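Local structure of glutathione-specific gamma-glutamylcyclotransferase (5HWK) at residues A[16-21]-A[197-202]; A[184-187]-A[192-195]. The protein cleaves glutathione into 5-oxo-L-proline and the dipeptide Cys-Gly, acting on no other gamma-glutamyl peptide. All blocks are in the same frame, centred on the assembly; numbering follows the deposited sequence.

Interaction 1 of 2, residues A[16-21]-A[197-202]; sequences LIYKPP and LAKLEQ. With BEZ (benzoic acid), chain C.
Tyr18 lays its ring against Lys199, and Ile17 meets Leu200, where the short helical turn that follows the loop that probably binds substrate in the gamma-glutamylcyclotransferase fold packs on helix 193-205. The aromatic part is a CH-pi contact: Lys199 CB sits over one face of the Tyr18 ring, 3.9 Å from its centroid and 18° off the normal, displaced toward the rim so that CZ is the nearest ring atom. Tyr18 CG lies between its own N and carbonyl carbon (chi1 55°), which brings the ring to the helix; the two side chains cross at about a right angle, with the lysine methylenes on the ring. Lys199 CD lies 3.8 Å from Tyr18 CE1, after which the end of the chain leads away from the tyrosine, and NZ makes only a long, weak ion pair with Glu195. With an alanine at position 18, Lys199 CB and CD would probably lose the aromatic surface they lie on, and a gap would open against helix 193-205.

The purely apolar part is a methyl-methyl touch, Ile17 CD1 to Leu200 CD1 at 3.8 Å; Ile17 also leans on Ala203 and Leu204, and Leu200 on Leu221 of helix 219-232.

On the ligand side, Leu16 lines the benzoic acid pocket and directly follows Val10 to Ser15, which probably bind substrate. The carboxyl group of benzoic acid is gripped by the backbone amides of Tyr13, Gly14 and Leu16, while Leu16 CD1 lies 3.6 Å from the carboxyl carbon C. The bond from Leu16 N to benzoic acid O1 is 2.9 Å long, with an N-H...O angle of 154°.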
loop_
_atom_site.group_PDB
_atom_site.type_symbol
_atom_site.label_atom_id
_atom_site.label_comp_id
_atom_site.label_asym_id
_atom_site.label_seq_id
_atom_site.Cartn_x
_atom_site.Cartn_y
_atom_site.Cartn_z
ATOM N N LEU A 16 -4.718 6.838 -0.834
ATOM C CA LEU A 16 -3.987 8.052 -1.214
ATOM C C LEU A 16 -3.609 8.037 -2.678
ATOM O O LEU A 16 -3.275 9.097 -3.216
ATOM C CB LEU A 16 -2.707 8.210 -0.377
ATOM C CG LEU A 16 -2.923 8.617 1.081
ATOM C CD1 LEU A 16 -1.616 8.352 1.915
ATOM C CD2 LEU A 16 -3.364 10.072 1.199
ATOM N N ILE A 17 -3.619 6.870 -3.342
ATOM C CA ILE A 17 -3.310 6.838 -4.771
ATOM C C ILE A 17 -4.333 7.637 -5.563
ATOM O O ILE A 17 -3.992 8.440 -6.436
ATOM C CB ILE A 17 -3.242 5.389 -5.285
ATOM C CG1 ILE A 17 -2.064 4.665 -4.661
ATOM C CG2 ILE A 17 -3.075 5.417 -6.794
ATOM C CD1 ILE A 17 -2.000 3.158 -5.018
ATOM N N TYR A 18 -5.611 7.406 -5.299
ATOM C CA TYR A 18 -6.653 8.012 -6.111
ATOM C C TYR A 18 -7.398 9.137 -5.420
ATOM O O TYR A 18 -8.177 9.840 -6.093
ATOM C CB TYR A 18 -7.648 6.971 -6.610
ATOM C CG TYR A 18 -8.257 6.161 -5.495
ATOM C CD1 TYR A 18 -9.301 6.675 -4.713
ATOM C CD2 TYR A 18 -7.771 4.906 -5.200
ATOM C CE1 TYR A 18 -9.874 5.939 -3.699
ATOM C CE2 TYR A 18 -8.358 4.154 -4.180
ATOM C CZ TYR A 18 -9.382 4.702 -3.435
ATOM O OH TYR A 18 -9.943 3.998 -2.411
ATOM N N LYS A 19 -7.199 9.323 -4.111
ATOM C CA LYS A 19 -7.739 10.465 -3.375
ATOM C C LYS A 19 -6.501 11.095 -2.742
ATOM O O LYS A 19 -6.174 10.817 -1.573
ATOM C CB LYS A 19 -8.754 10.003 -2.331
ATOM C CG LYS A 19 -9.411 11.120 -1.555
ATOM C CD LYS A 19 -10.658 10.624 -0.849
ATOM C CE LYS A 19 -10.878 11.312 0.480
ATOM N NZ LYS A 19 -9.883 10.838 1.477
ATOM N N PRO A 20 -5.786 11.934 -3.482
ATOM C CA PRO A 20 -4.449 12.364 -3.052
ATOM C C PRO A 20 -4.510 13.293 -1.860
ATOM O O PRO A 20 -5.568 13.862 -1.541
ATOM C CB PRO A 20 -3.918 13.116 -4.278
ATOM C CG PRO A 20 -5.163 13.602 -4.970
ATOM C CD PRO A 20 -6.162 12.503 -4.791
ATOM N N PRO A 21 -3.380 13.471 -1.186
ATOM C CA PRO A 21 -3.283 14.530 -0.181
ATOM C C PRO A 21 -3.290 15.910 -0.838
ATOM O O PRO A 21 -2.994 16.078 -2.029
ATOM C CB PRO A 21 -1.950 14.229 0.503
ATOM C CG PRO A 21 -1.140 13.542 -0.545
ATOM C CD PRO A 21 -2.105 12.774 -1.416
ATOM N N LEU A 197 -12.062 -1.730 -3.339
ATOM C CA LEU A 197 -11.156 -2.577 -4.120
ATOM C C LEU A 197 -11.130 -2.160 -5.577
ATOM O O LEU A 197 -10.069 -2.106 -6.207
ATOM C CB LEU A 197 -11.576 -4.038 -3.994
ATOM C CG LEU A 197 -10.859 -5.110 -4.781
ATOM C CD1 LEU A 197 -9.351 -5.068 -4.538
ATOM C CD2 LEU A 197 -11.415 -6.492 -4.408
ATOM N N ALA A 198 -12.300 -1.900 -6.159
ATOM C CA ALA A 198 -12.367 -1.517 -7.561
ATOM C C ALA A 198 -11.658 -0.192 -7.824
ATOM O O ALA A 198 -11.070 0.004 -8.916
ATOM C CB ALA A 198 -13.853 -1.409 -7.980
ATOM N N LYS A 199 -11.767 0.758 -6.886
ATOM C CA LYS A 199 -11.067 2.027 -7.112
ATOM C C LYS A 199 -9.569 1.824 -7.102
ATOM O O LYS A 199 -8.861 2.473 -7.864
ATOM C CB LYS A 199 -11.478 3.062 -6.073
ATOM C CG LYS A 199 -12.856 3.690 -6.365
ATOM C CD LYS A 199 -13.125 4.760 -5.348
ATOM C CE LYS A 199 -14.386 5.546 -5.560
ATOM N NZ LYS A 199 -14.444 6.179 -6.927
ATOM N N LEU A 200 -9.067 0.943 -6.223
ATOM C CA LEU A 200 -7.610 0.707 -6.184
ATOM C C LEU A 200 -7.170 0.043 -7.484
ATOM O O LEU A 200 -6.197 0.463 -8.107
ATOM C CB LEU A 200 -7.276 -0.177 -4.973
ATOM C CG LEU A 200 -5.780 -0.543 -4.882
ATOM C CD1 LEU A 200 -4.858 0.719 -4.867
ATOM C CD2 LEU A 200 -5.551 -1.444 -3.661
ATOM N N GLU A 201 -7.910 -0.965 -7.942
ATOM C CA GLU A 201 -7.579 -1.612 -9.203
ATOM C C GLU A 201 -7.611 -0.615 -10.371
ATOM O O GLU A 201 -6.739 -0.644 -11.247
ATOM C CB GLU A 201 -8.544 -2.792 -9.424
ATOM N N GLN A 202 -8.631 0.253 -10.417
ATOM C CA GLN A 202 -8.694 1.286 -11.448
ATOM C C GLN A 202 -7.454 2.164 -11.411
ATOM O O GLN A 202 -6.859 2.481 -12.459
ATOM C CB GLN A 202 -9.953 2.171 -11.240
ATOM C CG GLN A 202 -10.139 3.327 -12.271
ATOM C CD GLN A 202 -11.303 4.240 -11.927
ATOM O OE1 GLN A 202 -11.438 4.739 -10.808
ATOM N NE2 GLN A 202 -12.192 4.421 -12.890
HETATM C C BEZ C . -2.330 4.884 1.609
HETATM O O1 BEZ C . -2.852 5.082 0.546
HETATM O O2 BEZ C . -1.114 4.666 1.596
HETATM C C1 BEZ C . -3.131 4.813 2.871
HETATM C C2 BEZ C . -2.502 4.339 4.005
HETATM C C3 BEZ C . -3.228 4.190 5.193
HETATM C C4 BEZ C . -4.548 4.599 5.264
HETATM C C5 BEZ C . -5.150 5.115 4.127
HETATM C C6 BEZ C . -4.473 5.224 2.917
#

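Interaction 2 of 2, residues A[184-187]-A[192-195]; sequences AVSH and SNYE
A backbone-led contact joins Ser186 and His187 to Ser192 and Asn193 across the short antiparallel hairpin that links helix 176-185 to helix 193-205. His187 and Ser192 form a non-hydrogen-bonded pair with their CA atoms 3.9 Å apart. Both CB atoms project to the same face of the two-stranded ribbon, and His187 CB comes within 3.5 Å of Ser192 CA, although the imidazole swings away from the partner strand.

The one direct hydrogen bond between the segments runs from Asn193 N to Ser186 O, 3.0 Å long and almost straight at 177°, the donor standing well above the carbonyl plane. The same carbonyl oxygen accepts from a water at 2.8 Å, and that water accepts from Tyr194 N at 3.0 Å. Ser186 O is thus linked, directly and through water, to two successive amides in the first turn of helix 193-205.

Next to this bond, Asn193 CB touches Ser186 CB at 3.9 Å. Asn193 CG is anti to the backbone N (chi1 -162°), which sets the amide end alongside the serine, with OD1 also 3.9 Å from Ser186 CB. The polar ends of these two side chains bond away from each other: Asn193 OD1 accepts from Arg55 N, while Ser186 OG is bonded mainly to Val182 O, with Pro53 O probably sharing or alternating as its partner. The buried asparagine therefore tethers the helix start to strand 54-61.

Ser192 ends the hairpin strand and starts the helix. Its OG is turned between the backbone N and the carbonyl carbon, where it accepts from Glu195 N at 2.9 Å, and Arg47 binds both Ser192 O and Glu195 OE1. The whole is a beta-hairpin connecting two helices, with Ser192 as N-cap of the second.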
loop_
_atom_site.group_PDB
_atom_site.type_symbol
_atom_site.label_atom_id
_atom_site.label_comp_id
_atom_site.label_asym_id
_atom_site.label_seq_id
_atom_site.Cartn_x
_atom_site.Cartn_y
_atom_site.Cartn_z
ATOM N N ALA A 184 -17.078 -8.915 -0.344
ATOM C CA ALA A 184 -18.232 -9.023 -1.223
ATOM C C ALA A 184 -19.513 -8.586 -0.535
ATOM O O ALA A 184 -20.480 -8.265 -1.225
ATOM C CB ALA A 184 -18.375 -10.476 -1.647
ATOM N N VAL A 185 -19.569 -8.599 0.797
ATOM C CA VAL A 185 -20.800 -8.255 1.523
ATOM C C VAL A 185 -20.728 -6.958 2.318
ATOM O O VAL A 185 -21.772 -6.454 2.754
ATOM C CB VAL A 185 -21.278 -9.410 2.429
ATOM C CG1 VAL A 185 -21.560 -10.661 1.582
ATOM C CG2 VAL A 185 -20.298 -9.631 3.587
ATOM N N SER A 186 -19.553 -6.408 2.547
ATOM C CA SER A 186 -19.446 -5.323 3.503
ATOM C C SER A 186 -19.679 -3.963 2.845
ATOM O O SER A 186 -19.509 -3.778 1.628
ATOM C CB SER A 186 -18.069 -5.346 4.196
ATOM O OG SER A 186 -17.863 -6.537 4.973
ATOM N N HIS A 187 -20.125 -3.017 3.661
ATOM C CA HIS A 187 -20.162 -1.629 3.200
ATOM C C HIS A 187 -20.213 -0.788 4.468
ATOM O O HIS A 187 -20.556 -1.284 5.544
ATOM C CB HIS A 187 -21.383 -1.357 2.277
ATOM C CG HIS A 187 -22.621 -1.074 3.019
ATOM N ND1 HIS A 187 -23.385 -2.094 3.507
ATOM C CD2 HIS A 187 -23.296 0.074 3.278
ATOM C CE1 HIS A 187 -24.482 -1.600 4.059
ATOM N NE2 HIS A 187 -24.456 -0.285 3.923
ATOM N N SER A 192 -19.426 0.735 -0.603
ATOM C CA SER A 192 -19.227 -0.691 -0.458
ATOM C C SER A 192 -17.742 -0.998 -0.359
ATOM O O SER A 192 -16.861 -0.265 -0.865
ATOM C CB SER A 192 -19.800 -1.483 -1.625
ATOM O OG SER A 192 -19.054 -1.219 -2.796
ATOM N N ASN A 193 -17.442 -2.110 0.272
ATOM C CA ASN A 193 -16.039 -2.537 0.338
ATOM C C ASN A 193 -15.573 -2.915 -1.066
ATOM O O ASN A 193 -14.409 -2.683 -1.426
ATOM C CB ASN A 193 -15.968 -3.731 1.292
ATOM C CG ASN A 193 -14.561 -4.041 1.834
ATOM O OD1 ASN A 193 -14.503 -4.784 2.802
ATOM N ND2 ASN A 193 -13.501 -3.453 1.285
ATOM N N TYR A 194 -16.493 -3.404 -1.910
ATOM C CA TYR A 194 -16.131 -3.720 -3.283
ATOM C C TYR A 194 -15.673 -2.487 -4.039
ATOM O O TYR A 194 -14.705 -2.561 -4.813
ATOM C CB TYR A 194 -17.361 -4.330 -3.956
ATOM C CG TYR A 194 -17.308 -4.543 -5.436
ATOM C CD1 TYR A 194 -16.396 -5.425 -6.024
ATOM C CD2 TYR A 194 -18.302 -4.007 -6.244
ATOM C CE1 TYR A 194 -16.428 -5.652 -7.405
ATOM C CE2 TYR A 194 -18.314 -4.209 -7.560
ATOM C CZ TYR A 194 -17.396 -5.028 -8.142
ATOM O OH TYR A 194 -17.511 -5.217 -9.500
ATOM N N GLU A 195 -16.371 -1.359 -3.853
ATOM C CA GLU A 195 -15.967 -0.110 -4.513
ATOM C C GLU A 195 -14.529 0.267 -4.109
ATOM O O GLU A 195 -13.763 0.749 -4.950
ATOM C CB GLU A 195 -16.903 1.033 -4.127
ATOM C CG GLU A 195 -16.564 2.301 -4.848
ATOM C CD GLU A 195 -17.253 3.573 -4.301
ATOM O OE1 GLU A 195 -17.599 3.643 -3.087
ATOM O OE2 GLU A 195 -17.368 4.543 -5.073
HETATM O O HOH W 1 -18.956 -4.759 -0.916
#

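Overall arrangement
From the N terminus the chain leaves strand 8-12, forms the short helix 15-18 and supplies the first half of interaction 1. It then builds the rest of the six-stranded sheet and the smaller three-stranded one before helix 176-185. Interaction 2 closes a tight local turn there, with four residues between its segments. Helix 193-205 follows directly, and residues 197-202 return to 16-21 after 175 intervening residues, so the short closure falls within the long one. Both contacts use helix 193-205, with centres 15 Å apart. One lies at the start of the helix; the other joins its middle to the turn that carries Leu16 of the ligand pocket.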